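Local coordinates for protein uncharacterized esterase YxiM (Bacillus subtilis, PDB 2O14) that is an uncharacterized member of the GDSL lipolytic enzyme family that probably acts as an esterase, its hydrolase domain joined to a galactose-binding-like beta domain, at residues A185-M190 with D349-L354; V173-P178 with V202-S207; N77-V82 with N133-E138. All blocks are in the same frame, centred on the assembly; numbering follows the deposited sequence.

Contact 1 (A185-M190 with D349-L354)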
loop_
_atom_site.group_PDB
_atom_site.type_symbol
_atom_site.label_atom_id
_atom_site.label_comp_id
_atom_site.label_asym_id
_atom_site.label_seq_id
_atom_site.Cartn_x
_atom_site.Cartn_y
_atom_site.Cartn_z
ATOM N N ALA A 185 -6.615 2.340 -11.084
ATOM C CA ALA A 185 -6.094 1.343 -10.159
ATOM C C ALA A 185 -4.691 0.872 -10.538
ATOM O O ALA A 185 -4.291 0.938 -11.700
ATOM C CB ALA A 185 -7.047 0.152 -10.089
ATOM N N GLY A 186 -3.937 0.419 -9.542
ATOM C CA GLY A 186 -2.602 -0.090 -9.794
ATOM C C GLY A 186 -2.795 -1.589 -9.815
ATOM O O GLY A 186 -3.704 -2.079 -9.151
ATOM N N TRP A 187 -1.976 -2.334 -10.548
ATOM C CA TRP A 187 -2.202 -3.775 -10.587
ATOM C C TRP A 187 -2.001 -4.465 -9.246
ATOM O O TRP A 187 -2.479 -5.576 -9.044
ATOM C CB TRP A 187 -1.370 -4.456 -11.690
ATOM C CG TRP A 187 0.123 -4.511 -11.510
ATOM C CD1 TRP A 187 1.049 -3.665 -12.053
ATOM C CD2 TRP A 187 0.864 -5.532 -10.831
ATOM N NE1 TRP A 187 2.320 -4.103 -11.763
ATOM C CE2 TRP A 187 2.235 -5.246 -11.013
ATOM C CE3 TRP A 187 0.502 -6.666 -10.088
ATOM C CZ2 TRP A 187 3.247 -6.053 -10.481
ATOM C CZ3 TRP A 187 1.508 -7.470 -9.557
ATOM C CH2 TRP A 187 2.864 -7.157 -9.758
ATOM N N GLY A 188 -1.312 -3.803 -8.322
ATOM C CA GLY A 188 -1.124 -4.390 -7.009
ATOM C C GLY A 188 -2.459 -4.386 -6.283
ATOM O O GLY A 188 -2.706 -5.184 -5.379
ATOM N N GLN A 189 -3.333 -3.473 -6.688
ATOM C CA GLN A 189 -4.654 -3.361 -6.090
ATOM C C GLN A 189 -5.556 -4.492 -6.588
ATOM O O GLN A 189 -6.518 -4.867 -5.920
ATOM C CB GLN A 189 -5.265 -2.005 -6.448
ATOM C CG GLN A 189 -6.723 -1.827 -6.046
ATOM C CD GLN A 189 -7.274 -0.475 -6.470
ATOM O OE1 GLN A 189 -8.479 -0.226 -6.386
ATOM N NE2 GLN A 189 -6.390 0.408 -6.927
HETATM N N MSE A 190 -5.236 -5.031 -7.764
HETATM C CA MSE A 190 -6.021 -6.115 -8.354
HETATM C C MSE A 190 -5.430 -7.494 -8.082
HETATM O O MSE A 190 -6.051 -8.514 -8.373
HETATM C CB MSE A 190 -6.156 -5.914 -9.864
HETATM C CG MSE A 190 -7.579 -5.644 -10.309
HETATM SE SE MSE A 190 -8.309 -4.033 -9.528
HETATM C CE MSE A 190 -7.958 -2.836 -11.004
ATOM N N ASP A 349 -6.255 -4.761 -13.955
ATOM C CA ASP A 349 -6.693 -6.133 -13.755
ATOM C C ASP A 349 -5.998 -7.114 -14.700
ATOM O O ASP A 349 -5.675 -8.234 -14.308
ATOM C CB ASP A 349 -8.208 -6.228 -13.916
ATOM C CG ASP A 349 -8.721 -7.628 -13.691
ATOM O OD1 ASP A 349 -8.624 -8.451 -14.625
ATOM O OD2 ASP A 349 -9.205 -7.914 -12.575
ATOM N N ALA A 350 -5.763 -6.694 -15.939
ATOM C CA ALA A 350 -5.091 -7.556 -16.908
ATOM C C ALA A 350 -3.611 -7.706 -16.547
ATOM O O ALA A 350 -3.024 -8.777 -16.708
ATOM C CB ALA A 350 -5.234 -6.981 -18.315
ATOM N N LEU A 351 -3.009 -6.625 -16.063
ATOM C CA LEU A 351 -1.606 -6.660 -15.669
ATOM C C LEU A 351 -1.423 -7.624 -14.499
ATOM O O LEU A 351 -0.475 -8.410 -14.473
ATOM C CB LEU A 351 -1.126 -5.261 -15.270
ATOM C CG LEU A 351 -0.913 -4.260 -16.412
ATOM C CD1 LEU A 351 -0.593 -2.879 -15.852
ATOM C CD2 LEU A 351 0.219 -4.747 -17.289
ATOM N N ALA A 352 -2.337 -7.567 -13.537
ATOM C CA ALA A 352 -2.266 -8.441 -12.372
ATOM C C ALA A 352 -2.428 -9.890 -12.813
ATOM O O ALA A 352 -1.729 -10.777 -12.328
ATOM C CB ALA A 352 -3.358 -8.070 -11.364
ATOM N N ARG A 353 -3.361 -10.113 -13.734
ATOM C CA ARG A 353 -3.640 -11.439 -14.272
ATOM C C ARG A 353 -2.380 -12.011 -14.906
ATOM O O ARG A 353 -1.992 -13.148 -14.634
ATOM C CB ARG A 353 -4.756 -11.336 -15.315
ATOM C CG ARG A 353 -5.177 -12.653 -15.947
ATOM C CD ARG A 353 -6.369 -12.446 -16.890
ATOM N NE ARG A 353 -6.037 -11.604 -18.039
ATOM C CZ ARG A 353 -5.168 -11.944 -18.988
ATOM N NH1 ARG A 353 -4.540 -13.113 -18.932
ATOM N NH2 ARG A 353 -4.921 -11.114 -19.994
ATOM N N LEU A 354 -1.743 -11.214 -15.756
ATOM C CA LEU A 354 -0.518 -11.636 -16.423
ATOM C C LEU A 354 0.584 -11.940 -15.417
ATOM O O LEU A 354 1.312 -12.927 -15.557
ATOM C CB LEU A 354 -0.037 -10.545 -17.387
ATOM C CG LEU A 354 -0.908 -10.304 -18.624
ATOM C CD1 LEU A 354 -0.454 -9.048 -19.354
ATOM C CD2 LEU A 354 -0.828 -11.528 -19.534
#
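In the SGNH-type (GDSL family) hydrolase domain, the short helix 187-190 packs against the long helix 345-361, with Trp187 and Met190 (a selenomethionine) meeting Asp349, Leu351 and Ala352. No hydrogen bond joins the two segments; the contact is made by close van der Waals packing. Ala352 fits between the two larger residues: its CB lies 3.5 Å from Trp187 O and 3.8 Å from Met190 CB. The small methyl lets the backbones come close, with Trp187 CA and Ala352 CA 5.0 Å apart. Trp187 carries CG between its backbone N and carbonyl carbon (chi1 69°), which sets the indole alongside helix 345-361, with Leu351 CB and Ala352 CA approaching the ring obliquely. Trp187 CB touches Leu351 CB at 3.7 Å, the two side chains crossing at about a right angle, while the pyrrole N-H, NE1, is hydrogen-bonded to Gln237 OE1. At the other end of the contact Met190 CG rests on Asp349 CA at 3.6 Å, and the bent chain brings CE to 3.9 Å from Asp349 N. The carboxylate of Asp349 gets only an aliphatic neighbour here, Met190 CG; its OD1 bonds to Tyr194 OH. The side chains of Leu351 and Trp187 lie about 9 and 10 Å from those of the probable catalytic residues His342 and Ser171, respectively, which places this helix-to-helix packing close to the likely active site of an SGNH-type hydrolase.

Contact 2 (V173-P178 with V202-S207)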
loop_
_atom_site.group_PDB
_atom_site.type_symbol
_atom_site.label_atom_id
_atom_site.label_comp_id
_atom_site.label_asym_id
_atom_site.label_seq_id
_atom_site.Cartn_x
_atom_site.Cartn_y
_atom_site.Cartn_z
ATOM N N VAL A 173 1.028 0.832 -9.849
ATOM C CA VAL A 173 0.970 -0.306 -8.927
ATOM C C VAL A 173 0.125 -0.077 -7.670
ATOM O O VAL A 173 -0.540 -0.994 -7.180
ATOM C CB VAL A 173 2.398 -0.691 -8.451
ATOM C CG1 VAL A 173 2.338 -1.889 -7.518
ATOM C CG2 VAL A 173 3.289 -0.985 -9.651
ATOM N N CYS A 174 0.150 1.150 -7.158
ATOM C CA CYS A 174 -0.552 1.512 -5.924
ATOM C C CYS A 174 -2.065 1.360 -5.893
ATOM O O CYS A 174 -2.710 1.070 -6.905
ATOM C CB CYS A 174 -0.204 2.952 -5.535
ATOM S SG CYS A 174 -0.945 4.201 -6.602
ATOM N N ASN A 175 -2.620 1.560 -4.700
ATOM C CA ASN A 175 -4.056 1.472 -4.484
ATOM C C ASN A 175 -4.739 2.814 -4.711
ATOM O O ASN A 175 -4.198 3.868 -4.369
ATOM C CB ASN A 175 -4.369 1.038 -3.048
ATOM C CG ASN A 175 -4.010 -0.402 -2.773
ATOM O OD1 ASN A 175 -4.128 -1.260 -3.647
ATOM N ND2 ASN A 175 -3.596 -0.686 -1.536
ATOM N N TYR A 176 -5.928 2.764 -5.295
ATOM C CA TYR A 176 -6.732 3.959 -5.509
ATOM C C TYR A 176 -8.040 3.681 -4.764
ATOM O O TYR A 176 -8.455 2.525 -4.648
ATOM C CB TYR A 176 -6.985 4.198 -7.000
ATOM C CG TYR A 176 -5.747 4.636 -7.746
ATOM C CD1 TYR A 176 -4.776 3.711 -8.136
ATOM C CD2 TYR A 176 -5.519 5.981 -8.014
ATOM C CE1 TYR A 176 -3.598 4.120 -8.774
ATOM C CE2 TYR A 176 -4.346 6.403 -8.649
ATOM C CZ TYR A 176 -3.392 5.469 -9.025
ATOM O OH TYR A 176 -2.227 5.883 -9.636
ATOM N N TYR A 177 -8.680 4.716 -4.237
ATOM C CA TYR A 177 -9.917 4.513 -3.491
ATOM C C TYR A 177 -11.147 5.138 -4.141
ATOM O O TYR A 177 -11.049 6.148 -4.838
ATOM C CB TYR A 177 -9.750 5.042 -2.062
ATOM C CG TYR A 177 -8.728 4.266 -1.259
ATOM C CD1 TYR A 177 -7.362 4.366 -1.537
ATOM C CD2 TYR A 177 -9.129 3.396 -0.250
ATOM C CE1 TYR A 177 -6.423 3.612 -0.823
ATOM C CE2 TYR A 177 -8.205 2.636 0.463
ATOM C CZ TYR A 177 -6.861 2.745 0.176
ATOM O OH TYR A 177 -5.968 1.979 0.883
ATOM N N PRO A 178 -12.329 4.530 -3.928
ATOM C CA PRO A 178 -12.562 3.318 -3.131
ATOM C C PRO A 178 -11.898 2.091 -3.755
ATOM O O PRO A 178 -11.882 1.947 -4.974
ATOM C CB PRO A 178 -14.086 3.195 -3.124
ATOM C CG PRO A 178 -14.539 4.618 -3.232
ATOM C CD PRO A 178 -13.609 5.162 -4.291
ATOM N N VAL A 202 -2.322 -9.521 1.030
ATOM C CA VAL A 202 -1.678 -8.617 0.096
ATOM C C VAL A 202 -1.626 -7.222 0.703
ATOM O O VAL A 202 -2.660 -6.640 1.014
ATOM C CB VAL A 202 -2.442 -8.544 -1.250
ATOM C CG1 VAL A 202 -1.746 -7.575 -2.184
ATOM C CG2 VAL A 202 -2.520 -9.923 -1.886
ATOM N N ARG A 203 -0.423 -6.696 0.896
ATOM C CA ARG A 203 -0.275 -5.352 1.437
ATOM C C ARG A 203 0.411 -4.501 0.370
ATOM O O ARG A 203 1.626 -4.560 0.195
ATOM C CB ARG A 203 0.548 -5.371 2.731
ATOM C CG ARG A 203 -0.120 -6.116 3.888
ATOM C CD ARG A 203 0.778 -6.130 5.123
ATOM N NE ARG A 203 0.930 -4.798 5.704
ATOM C CZ ARG A 203 0.157 -4.303 6.664
ATOM N NH1 ARG A 203 -0.829 -5.031 7.166
ATOM N NH2 ARG A 203 0.359 -3.069 7.109
ATOM N N ASN A 204 -0.391 -3.719 -0.346
ATOM C CA ASN A 204 0.098 -2.861 -1.418
ATOM C C ASN A 204 0.620 -1.544 -0.857
ATOM O O ASN A 204 -0.148 -0.605 -0.632
ATOM C CB ASN A 204 -1.032 -2.591 -2.412
ATOM C CG ASN A 204 -0.546 -1.926 -3.677
ATOM O OD1 ASN A 204 0.616 -1.554 -3.780
ATOM N ND2 ASN A 204 -1.436 -1.774 -4.649
HETATM N N MSE A 205 1.934 -1.476 -0.662
HETATM C CA MSE A 205 2.584 -0.289 -0.101
HETATM C C MSE A 205 3.094 0.703 -1.140
HETATM O O MSE A 205 3.760 1.676 -0.796
HETATM C CB MSE A 205 3.750 -0.710 0.802
HETATM C CG MSE A 205 3.383 -1.736 1.867
HETATM SE SE MSE A 205 1.824 -1.225 2.941
HETATM C CE MSE A 205 2.688 0.025 4.161
ATOM N N ALA A 206 2.780 0.461 -2.407
ATOM C CA ALA A 206 3.217 1.339 -3.486
ATOM C C ALA A 206 2.582 2.714 -3.318
ATOM O O ALA A 206 1.556 2.852 -2.649
ATOM C CB ALA A 206 2.821 0.740 -4.833
ATOM N N SER A 207 3.196 3.732 -3.914
ATOM C CA SER A 207 2.669 5.093 -3.826
ATOM C C SER A 207 2.878 5.843 -5.138
ATOM O O SER A 207 3.861 5.614 -5.846
ATOM C CB SER A 207 3.346 5.853 -2.683
ATOM O OG SER A 207 4.734 5.992 -2.909
HETATM O O HOH W 1 -0.746 1.458 -2.347
HETATM O O HOH W 2 -3.241 -2.987 0.155
#
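Asn204, at the end of strand 201-204, reaches into the loop 173-178 and spends its side-chain amide on two acceptors there. With CG anti to the backbone N (chi1 -169°), ND2 is carried to Val173 O at 2.8 Å, a nearly straight bond that lies in the amide plane of Asn204. The second bond, from Asn204 ND2 to Asn175 OD1 at 2.9 Å, is more bent (134° at the hydrogen), and the donor sits above the carbonyl plane of Asn175, the two amides being turned 79° apart. Asn204 OD1 meanwhile accepts from Ala206 N at 3.3 Å, closing an Asx turn, so the amide is held at both its oxygen and its nitrogen and its rotation is fixed.

The tight part is the apolar corner beside this amide. Ala206 CB packs 3.8 Å from Val173 CG1 and also touches the backbone of Cys174, whose CB comes within 3.4 Å of Ala206 O. The looser side lies round Asn175, which is partly exposed and meets the strand partly through water. One water accepts from Asn175 N and lies near both Asn204 O and Ala206 O; another accepts from Asn175 ND2 and Asn204 N, bridging side chain to strand backbone.

The loop follows strand 164-169 and the predicted nucleophile Ser171, whose backbone carbonyl O is hydrogen-bonded to Tyr176 OH. Strand 201-204 is an outermost strand of the five-stranded parallel sheet, next to strand 164-169. Val173 and Asn204 both lie against Val167, helix 187-190 packs on the loop through Trp187 and Gln189, and Tyr177 reaches strand 108-115.

Contact 3 (N77-V82 with N133-E138)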
loop_
_atom_site.group_PDB
_atom_site.type_symbol
_atom_site.label_atom_id
_atom_site.label_comp_id
_atom_site.label_asym_id
_atom_site.label_seq_id
_atom_site.Cartn_x
_atom_site.Cartn_y
_atom_site.Cartn_z
ATOM N N ASN A 77 4.267 10.881 18.713
ATOM C CA ASN A 77 3.691 10.336 19.933
ATOM C C ASN A 77 2.219 10.695 19.981
ATOM O O ASN A 77 1.506 10.284 20.897
ATOM C CB ASN A 77 4.393 10.910 21.168
ATOM C CG ASN A 77 5.698 10.208 21.469
ATOM O OD1 ASN A 77 6.601 10.782 22.077
ATOM N ND2 ASN A 77 5.802 8.946 21.052
ATOM N N ASN A 78 1.775 11.470 18.991
ATOM C CA ASN A 78 0.381 11.890 18.903
ATOM C C ASN A 78 -0.483 10.731 18.402
ATOM O O ASN A 78 -1.087 10.816 17.332
ATOM C CB ASN A 78 0.239 13.071 17.935
ATOM C CG ASN A 78 -1.133 13.728 18.018
ATOM O OD1 ASN A 78 -1.627 14.296 17.041
ATOM N ND2 ASN A 78 -1.745 13.670 19.192
ATOM N N THR A 79 -0.550 9.654 19.173
ATOM C CA THR A 79 -1.340 8.494 18.761
ATOM C C THR A 79 -2.569 8.225 19.614
ATOM O O THR A 79 -2.762 8.811 20.677
ATOM C CB THR A 79 -0.505 7.203 18.823
ATOM O OG1 THR A 79 0.049 7.063 20.142
ATOM C CG2 THR A 79 0.614 7.225 17.785
ATOM N N PHE A 80 -3.409 7.332 19.108
ATOM C CA PHE A 80 -4.576 6.870 19.834
ATOM C C PHE A 80 -4.050 5.530 20.333
ATOM O O PHE A 80 -3.581 4.723 19.527
ATOM C CB PHE A 80 -5.754 6.620 18.893
ATOM C CG PHE A 80 -6.846 5.780 19.503
ATOM C CD1 PHE A 80 -7.638 6.285 20.532
ATOM C CD2 PHE A 80 -7.067 4.480 19.060
ATOM C CE1 PHE A 80 -8.636 5.504 21.109
ATOM C CE2 PHE A 80 -8.060 3.689 19.630
ATOM C CZ PHE A 80 -8.846 4.203 20.657
ATOM N N ASN A 81 -4.103 5.292 21.636
ATOM C CA ASN A 81 -3.616 4.028 22.178
ATOM C C ASN A 81 -4.768 3.173 22.662
ATOM O O ASN A 81 -5.794 3.689 23.109
ATOM C CB ASN A 81 -2.681 4.251 23.368
ATOM C CG ASN A 81 -1.632 5.299 23.100
ATOM O OD1 ASN A 81 -1.219 5.504 21.961
ATOM N ND2 ASN A 81 -1.180 5.962 24.159
ATOM N N VAL A 82 -4.585 1.861 22.565
ATOM C CA VAL A 82 -5.578 0.917 23.033
ATOM C C VAL A 82 -4.857 -0.332 23.530
ATOM O O VAL A 82 -4.132 -0.989 22.782
ATOM C CB VAL A 82 -6.602 0.542 21.921
ATOM C CG1 VAL A 82 -5.879 0.100 20.660
ATOM C CG2 VAL A 82 -7.525 -0.566 22.422
ATOM N N ASN A 133 -0.712 1.525 19.038
ATOM C CA ASN A 133 -0.591 2.980 18.944
ATOM C C ASN A 133 -0.696 3.362 17.476
ATOM O O ASN A 133 0.203 3.080 16.675
ATOM C CB ASN A 133 0.740 3.441 19.540
ATOM C CG ASN A 133 1.051 2.743 20.860
ATOM O OD1 ASN A 133 1.559 1.625 20.872
ATOM N ND2 ASN A 133 0.720 3.391 21.972
ATOM N N LEU A 134 -1.801 4.015 17.140
ATOM C CA LEU A 134 -2.097 4.386 15.763
ATOM C C LEU A 134 -2.393 5.869 15.544
ATOM O O LEU A 134 -2.817 6.576 16.457
ATOM C CB LEU A 134 -3.289 3.531 15.297
ATOM C CG LEU A 134 -3.966 3.707 13.936
ATOM C CD1 LEU A 134 -4.810 2.475 13.635
ATOM C CD2 LEU A 134 -4.830 4.965 13.938
ATOM N N LEU A 135 -2.139 6.339 14.327
ATOM C CA LEU A 135 -2.435 7.721 13.965
ATOM C C LEU A 135 -2.644 7.775 12.461
ATOM O O LEU A 135 -2.270 6.845 11.738
ATOM C CB LEU A 135 -1.298 8.680 14.354
ATOM C CG LEU A 135 0.002 8.715 13.532
ATOM C CD1 LEU A 135 0.615 10.105 13.621
ATOM C CD2 LEU A 135 0.987 7.657 14.028
ATOM N N VAL A 136 -3.273 8.848 12.001
ATOM C CA VAL A 136 -3.492 9.057 10.578
ATOM C C VAL A 136 -2.396 10.065 10.305
ATOM O O VAL A 136 -2.207 10.997 11.087
ATOM C CB VAL A 136 -4.884 9.655 10.303
ATOM C CG1 VAL A 136 -5.075 9.892 8.806
ATOM C CG2 VAL A 136 -5.951 8.702 10.822
ATOM N N THR A 137 -1.666 9.890 9.214
ATOM C CA THR A 137 -0.549 10.779 8.960
ATOM C C THR A 137 -0.328 11.201 7.517
ATOM O O THR A 137 -1.031 10.784 6.589
ATOM C CB THR A 137 0.755 10.135 9.479
ATOM O OG1 THR A 137 1.833 11.078 9.409
ATOM C CG2 THR A 137 1.092 8.912 8.644
ATOM N N GLU A 138 0.705 12.011 7.349
ATOM C CA GLU A 138 1.064 12.560 6.064
ATOM C C GLU A 138 0.997 11.647 4.871
ATOM O O GLU A 138 1.686 10.626 4.767
ATOM C CB GLU A 138 2.447 13.201 6.115
ATOM C CG GLU A 138 2.552 14.428 5.227
ATOM C CD GLU A 138 3.860 15.167 5.406
ATOM O OE1 GLU A 138 4.904 14.630 4.983
ATOM O OE2 GLU A 138 3.844 16.279 5.980
#
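Asn81 OD1 is gripped by two donors, Thr79 OG1 from its own segment at 2.7 Å and Asn133 ND2 from the neighbouring strand at 2.9 Å. The two use the oxygen differently: the threonine hydroxyl lies in the carbonyl plane, whereas the asparagine nitrogen stands above it, 81° out of plane. The amide planes of Asn81 and Asn133 are 69° apart. Thr79 OG1 sits between its backbone N and carbonyl carbon (chi1 55°), which aims the hydroxyl at Asn81 while CG2 goes to Leu135 CD2 at 3.8 Å. Asn133 ND2 has a further acceptor in Gln131 OE1. Replacing Asn81 by an alanine is likely to leave the Thr79 hydroxyl without this acceptor and Asn133 ND2 with Gln131 as its remaining named partner.

Beneath these side chains the backbones pair antiparallel. Phe80 and Leu134 form a hydrogen-bonded pair, Phe80 N to Leu134 O at 2.8 Å and Leu134 N to Phe80 O at 3.1 Å; Asn81 and Asn133 follow as a non-hydrogen-bonded pair, their side chains on the same face. A CA-H...O contact from Asn133 CA to Phe80 O, 3.5 Å long, adds to the junction. Phe80 and Leu134 turn to the opposite face, where the Phe80 ring leads away from Leu134 and meets Phe18, Phe20 and Phe46 edge-to-face.

In the five-stranded antiparallel sheet, strand 80-83 lies between strand 44-46 and strand 131-138, and strand 100-105 flanks the latter on its far side. Leu150 of strand 146-156, in the mixed sheet, packs on both Phe80 and Leu134, joining the two sheets of this galactose-binding-like domain.

Along the chain contact 3 closes before the other two open, and it lies in the galactose-binding-like region, whereas contacts 1 and 2 belong to the hydrolase part. Contacts 1 and 2 have centres 11 Å apart and touch: Gly188 N lies 3.1 Å from Val173 O, probably a hydrogen bond, so the same carbonyl meets both the short helix 187-190 and Asn204. Their segments alternate in sequence, tying the loop after strand 164-169, strand 201-204 and the C-terminal helix 345-361 together near the predicted catalytic residues. Contact 3 is 21 Å from contact 2 and 31 Å from contact 1, centre to centre, and touches neither.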